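Local structure of oligopeptide ABC transporter OppAIV (Borrelia burgdorferi B31, 4GL8) at residues 415-427 / 440-452. The protein probably binds oligopeptides outside the cytoplasmic membrane and hands them to an ABC transporter for uptake. Residues are numbered along the deposited sequence; the frame is centred on the assembly and turned at random.
Sequences RVNGNYEIIRSGW and IFQTENTSFSSYG
Beside the peptide-binding cleft of this family 5 solute-binding protein, Arg415 in the last turn of helix 408-417 and Trp427 on strand 422-428 meet Phe448 in the loop that runs toward helix 456-466. The Arg415 guanidinium lies end-on to the carbonyl of Gly426, giving it both NH1 and NH2, and NH2 also reaches Phe448 O at 2.9 Å; this last acceptor lies in the guanidinium plane, although NH2 stands 48° out of the carbonyl plane. Water 2 accepts a hydrogen bond from NE and lies within hydrogen-bonding distance of Ser447 O and Ser449 O, so the buried group is held flat by partners along its edge. A modified side chain of the bound peptide packs on Arg415 and its backbone on Trp427. With its CG anti to the backbone N (chi1 -168°), Trp427 has its indole set against Ile440 and Phe448: Ile440 CG2 sits over one face, 3.8 Å from the centroid of the six-membered ring, and Phe448 CB touches CZ3 at 3.5 Å. In the same turn as Arg415, Val416 O accepts from Ser447 OG, which comes in the plane of that carbonyl, at one of its lone pairs. Gly418, with positive phi, closes the helix in a Schellman motif and lays its CA over the Tyr451 ring, 3.7 Å from the centroid. Water 1 sits among Arg415 O, Thr446 O and Tyr420 OH, and the same hydroxyl oxygen accepts the backbone N-H of Tyr451, with N and OH 3.0 Å apart.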
loop_
_atom_site.group_PDB
_atom_site.type_symbol
_atom_site.label_atom_id
_atom_site.label_comp_id
_atom_site.label_asym_id
_atom_site.label_seq_id
_atom_site.Cartn_x
_atom_site.Cartn_y
_atom_site.Cartn_z
ATOM N N ARG A 415 -11.710 7.413 2.628
ATOM C CA ARG A 415 -10.622 7.361 3.593
ATOM C C ARG A 415 -9.812 8.669 3.584
ATOM O O ARG A 415 -9.586 9.292 4.632
ATOM C CB ARG A 415 -9.733 6.136 3.321
ATOM C CG ARG A 415 -10.196 4.918 4.093
ATOM C CD ARG A 415 -9.267 3.728 3.979
ATOM N NE ARG A 415 -7.947 3.928 4.581
ATOM C CZ ARG A 415 -7.017 2.984 4.617
ATOM N NH1 ARG A 415 -7.285 1.792 4.110
ATOM N NH2 ARG A 415 -5.833 3.213 5.169
ATOM N N VAL A 416 -9.436 9.084 2.379
ATOM C CA VAL A 416 -8.622 10.260 2.169
ATOM C C VAL A 416 -9.300 11.563 2.614
ATOM O O VAL A 416 -8.638 12.430 3.123
ATOM C CB VAL A 416 -8.185 10.328 0.694
ATOM C CG1 VAL A 416 -7.710 11.716 0.299
ATOM C CG2 VAL A 416 -7.110 9.289 0.449
ATOM N N ASN A 417 -10.609 11.678 2.446
ATOM C CA ASN A 417 -11.319 12.939 2.729
ATOM C C ASN A 417 -12.035 12.903 4.075
ATOM O O ASN A 417 -12.642 13.862 4.471
ATOM C CB ASN A 417 -12.328 13.234 1.603
ATOM C CG ASN A 417 -11.646 13.493 0.280
ATOM O OD1 ASN A 417 -11.882 12.817 -0.735
ATOM N ND2 ASN A 417 -10.759 14.442 0.295
ATOM N N GLY A 418 -11.943 11.782 4.776
ATOM C CA GLY A 418 -12.528 11.674 6.105
ATOM C C GLY A 418 -14.029 11.461 6.076
ATOM O O GLY A 418 -14.709 11.720 7.070
ATOM N N ASN A 419 -14.543 10.967 4.947
ATOM C CA ASN A 419 -15.988 10.850 4.761
ATOM C C ASN A 419 -16.427 9.479 5.263
ATOM O O ASN A 419 -16.720 8.559 4.487
ATOM C CB ASN A 419 -16.379 11.059 3.309
ATOM C CG ASN A 419 -17.879 11.050 3.127
ATOM O OD1 ASN A 419 -18.620 11.476 4.031
ATOM N ND2 ASN A 419 -18.343 10.563 1.974
ATOM N N TYR A 420 -16.412 9.363 6.583
ATOM C CA TYR A 420 -16.736 8.140 7.275
ATOM C C TYR A 420 -16.827 8.390 8.766
ATOM O O TYR A 420 -16.439 9.455 9.266
ATOM C CB TYR A 420 -15.701 7.042 6.993
ATOM C CG TYR A 420 -14.296 7.286 7.519
ATOM C CD1 TYR A 420 -13.947 6.991 8.861
ATOM C CD2 TYR A 420 -13.305 7.794 6.686
ATOM C CE1 TYR A 420 -12.651 7.208 9.323
ATOM C CE2 TYR A 420 -12.016 8.019 7.146
ATOM C CZ TYR A 420 -11.692 7.711 8.453
ATOM O OH TYR A 420 -10.405 7.907 8.876
ATOM N N GLU A 421 -17.364 7.395 9.459
ATOM C CA GLU A 421 -17.479 7.397 10.891
ATOM C C GLU A 421 -16.515 6.319 11.379
ATOM O O GLU A 421 -15.508 6.636 11.999
ATOM C CB GLU A 421 -18.951 7.164 11.275
ATOM C CG GLU A 421 -19.850 8.327 10.804
ATOM C CD GLU A 421 -21.320 8.213 11.231
ATOM O OE1 GLU A 421 -21.810 7.096 11.409
ATOM O OE2 GLU A 421 -22.000 9.244 11.358
ATOM N N ILE A 422 -16.812 5.062 11.062
ATOM C CA ILE A 422 -15.853 3.953 11.195
ATOM C C ILE A 422 -15.622 3.386 9.772
ATOM O O ILE A 422 -16.557 3.270 8.975
ATOM C CB ILE A 422 -16.399 2.861 12.140
ATOM C CG1 ILE A 422 -16.637 3.450 13.531
ATOM C CG2 ILE A 422 -15.461 1.671 12.235
ATOM C CD1 ILE A 422 -17.265 2.483 14.501
ATOM N N ILE A 423 -14.395 3.057 9.434
ATOM C CA ILE A 423 -14.145 2.492 8.121
ATOM C C ILE A 423 -13.073 1.418 8.187
ATOM O O ILE A 423 -11.981 1.636 8.753
ATOM C CB ILE A 423 -13.767 3.599 7.114
ATOM C CG1 ILE A 423 -13.808 3.094 5.681
ATOM C CG2 ILE A 423 -12.392 4.212 7.433
ATOM C CD1 ILE A 423 -13.868 4.226 4.677
ATOM N N ARG A 424 -13.392 0.245 7.616
ATOM C CA ARG A 424 -12.389 -0.793 7.447
ATOM C C ARG A 424 -11.178 -0.218 6.751
ATOM O O ARG A 424 -11.292 0.505 5.776
ATOM C CB ARG A 424 -12.938 -1.989 6.652
ATOM C CG ARG A 424 -11.876 -3.009 6.310
ATOM C CD ARG A 424 -11.301 -2.842 4.922
ATOM N NE ARG A 424 -9.906 -3.234 4.927
ATOM C CZ ARG A 424 -9.117 -3.265 3.852
ATOM N NH1 ARG A 424 -9.567 -2.926 2.638
ATOM N NH2 ARG A 424 -7.849 -3.621 4.004
ATOM N N SER A 425 -10.008 -0.569 7.237
ATOM C CA SER A 425 -8.819 0.128 6.802
ATOM C C SER A 425 -7.639 -0.830 6.860
ATOM O O SER A 425 -7.821 -2.036 6.790
ATOM C CB SER A 425 -8.670 1.377 7.697
ATOM O OG SER A 425 -7.641 2.218 7.285
ATOM N N GLY A 426 -6.434 -0.313 7.051
ATOM C CA GLY A 426 -5.236 -1.119 6.945
ATOM C C GLY A 426 -4.286 -0.523 5.927
ATOM O O GLY A 426 -4.640 0.417 5.203
ATOM N N TRP A 427 -3.093 -1.109 5.858
ATOM C CA TRP A 427 -2.000 -0.492 5.175
ATOM C C TRP A 427 -1.074 -1.566 4.726
ATOM O O TRP A 427 -0.780 -2.477 5.460
ATOM C CB TRP A 427 -1.262 0.440 6.118
ATOM C CG TRP A 427 -0.279 1.346 5.474
ATOM C CD1 TRP A 427 1.084 1.330 5.637
ATOM C CD2 TRP A 427 -0.563 2.431 4.585
ATOM N NE1 TRP A 427 1.660 2.331 4.900
ATOM C CE2 TRP A 427 0.667 3.032 4.255
ATOM C CE3 TRP A 427 -1.742 2.966 4.061
ATOM C CZ2 TRP A 427 0.755 4.152 3.413
ATOM C CZ3 TRP A 427 -1.661 4.066 3.204
ATOM C CH2 TRP A 427 -0.426 4.646 2.892
ATOM N N ILE A 440 1.707 6.958 8.936
ATOM C CA ILE A 440 0.318 7.282 8.606
ATOM C C ILE A 440 -0.463 7.851 9.768
ATOM O O ILE A 440 -1.499 8.475 9.583
ATOM C CB ILE A 440 -0.433 6.110 7.950
ATOM C CG1 ILE A 440 -0.580 4.937 8.928
ATOM C CG2 ILE A 440 0.331 5.714 6.690
ATOM C CD1 ILE A 440 -1.476 3.816 8.450
ATOM N N PHE A 441 0.066 7.680 10.965
ATOM C CA PHE A 441 -0.495 8.312 12.161
ATOM C C PHE A 441 0.158 9.662 12.539
ATOM O O PHE A 441 -0.273 10.284 13.519
ATOM C CB PHE A 441 -0.460 7.301 13.327
ATOM C CG PHE A 441 -1.406 6.132 13.125
ATOM C CD1 PHE A 441 -2.723 6.219 13.503
ATOM C CD2 PHE A 441 -0.973 4.973 12.541
ATOM C CE1 PHE A 441 -3.585 5.163 13.323
ATOM C CE2 PHE A 441 -1.828 3.918 12.341
ATOM C CZ PHE A 441 -3.147 4.027 12.714
ATOM N N GLN A 442 1.154 10.136 11.776
ATOM C CA GLN A 442 1.631 11.509 11.967
ATOM C C GLN A 442 0.519 12.451 11.564
ATOM O O GLN A 442 -0.162 12.204 10.583
ATOM C CB GLN A 442 2.823 11.877 11.086
ATOM C CG GLN A 442 4.112 11.169 11.368
ATOM C CD GLN A 442 5.204 11.464 10.322
ATOM O OE1 GLN A 442 5.873 10.555 9.825
ATOM N NE2 GLN A 442 5.358 12.723 9.970
ATOM N N THR A 443 0.376 13.553 12.283
ATOM C CA THR A 443 -0.745 14.489 12.103
ATOM C C THR A 443 -1.051 14.767 10.646
ATOM O O THR A 443 -2.195 14.726 10.226
ATOM C CB THR A 443 -0.455 15.829 12.843
ATOM O OG1 THR A 443 -0.385 15.565 14.255
ATOM C CG2 THR A 443 -1.561 16.897 12.559
ATOM N N GLU A 444 -0.017 15.034 9.867
ATOM C CA GLU A 444 -0.207 15.485 8.483
ATOM C C GLU A 444 -0.619 14.386 7.518
ATOM O O GLU A 444 -0.994 14.702 6.403
ATOM C CB GLU A 444 1.052 16.205 7.953
ATOM C CG GLU A 444 2.367 15.437 8.137
ATOM C CD GLU A 444 2.923 15.480 9.571
ATOM O OE1 GLU A 444 2.374 16.214 10.428
ATOM O OE2 GLU A 444 3.917 14.778 9.857
ATOM N N ASN A 445 -0.547 13.111 7.932
ATOM C CA ASN A 445 -0.813 11.986 7.000
ATOM C C ASN A 445 -2.069 11.163 7.294
ATOM O O ASN A 445 -2.258 10.080 6.727
ATOM C CB ASN A 445 0.383 11.011 6.949
ATOM C CG ASN A 445 1.704 11.676 6.553
ATOM O OD1 ASN A 445 1.790 12.417 5.592
ATOM N ND2 ASN A 445 2.752 11.347 7.275
ATOM N N THR A 446 -2.932 11.663 8.172
ATOM C CA THR A 446 -4.019 10.839 8.722
ATOM C C THR A 446 -5.143 10.589 7.713
ATOM O O THR A 446 -6.101 9.866 8.000
ATOM C CB THR A 446 -4.570 11.496 10.004
ATOM O OG1 THR A 446 -4.974 12.843 9.730
ATOM C CG2 THR A 446 -3.478 11.539 11.067
ATOM N N SER A 447 -5.033 11.210 6.538
ATOM C CA SER A 447 -5.735 10.719 5.346
ATOM C C SER A 447 -5.645 9.195 5.197
ATOM O O SER A 447 -6.600 8.556 4.744
ATOM C CB SER A 447 -5.182 11.355 4.074
ATOM O OG SER A 447 -5.858 12.547 3.855
ATOM N N PHE A 448 -4.494 8.638 5.555
ATOM C CA PHE A 448 -4.247 7.197 5.415
ATOM C C PHE A 448 -4.458 6.374 6.684
ATOM O O PHE A 448 -4.268 5.140 6.670
ATOM C CB PHE A 448 -2.834 6.968 4.835
ATOM C CG PHE A 448 -2.630 7.639 3.507
ATOM C CD1 PHE A 448 -3.413 7.288 2.413
ATOM C CD2 PHE A 448 -1.708 8.664 3.354
ATOM C CE1 PHE A 448 -3.264 7.926 1.173
ATOM C CE2 PHE A 448 -1.555 9.316 2.123
ATOM C CZ PHE A 448 -2.348 8.956 1.030
ATOM N N SER A 449 -4.878 7.016 7.766
ATOM C CA SER A 449 -5.191 6.282 8.988
ATOM C C SER A 449 -6.539 6.755 9.535
ATOM O O SER A 449 -7.551 6.513 8.918
ATOM C CB SER A 449 -4.059 6.410 10.023
ATOM O OG SER A 449 -3.845 7.763 10.388
ATOM N N SER A 450 -6.537 7.459 10.669
ATOM C CA SER A 450 -7.759 7.856 11.346
ATOM C C SER A 450 -7.900 9.351 11.278
ATOM O O SER A 450 -7.071 10.098 11.811
ATOM C CB SER A 450 -7.740 7.408 12.799
ATOM O OG SER A 450 -8.069 6.038 12.905
ATOM N N TYR A 451 -8.966 9.793 10.632
ATOM C CA TYR A 451 -9.099 11.182 10.267
ATOM C C TYR A 451 -9.087 12.034 11.515
ATOM O O TYR A 451 -9.825 11.764 12.456
ATOM C CB TYR A 451 -10.390 11.392 9.505
ATOM C CG TYR A 451 -10.442 12.702 8.801
ATOM C CD1 TYR A 451 -9.791 12.874 7.580
ATOM C CD2 TYR A 451 -11.115 13.773 9.348
ATOM C CE1 TYR A 451 -9.829 14.085 6.916
ATOM C CE2 TYR A 451 -11.170 14.988 8.690
ATOM C CZ TYR A 451 -10.516 15.127 7.472
ATOM O OH TYR A 451 -10.545 16.322 6.821
ATOM N N GLY A 452 -8.183 12.999 11.531
ATOM C CA GLY A 452 -8.122 14.025 12.598
ATOM C C GLY A 452 -7.294 13.646 13.817
ATOM O O GLY A 452 -7.308 14.366 14.823
HETATM O O HOH W 1 -8.703 9.103 7.199
HETATM O O HOH W 2 -7.551 6.316 6.036
#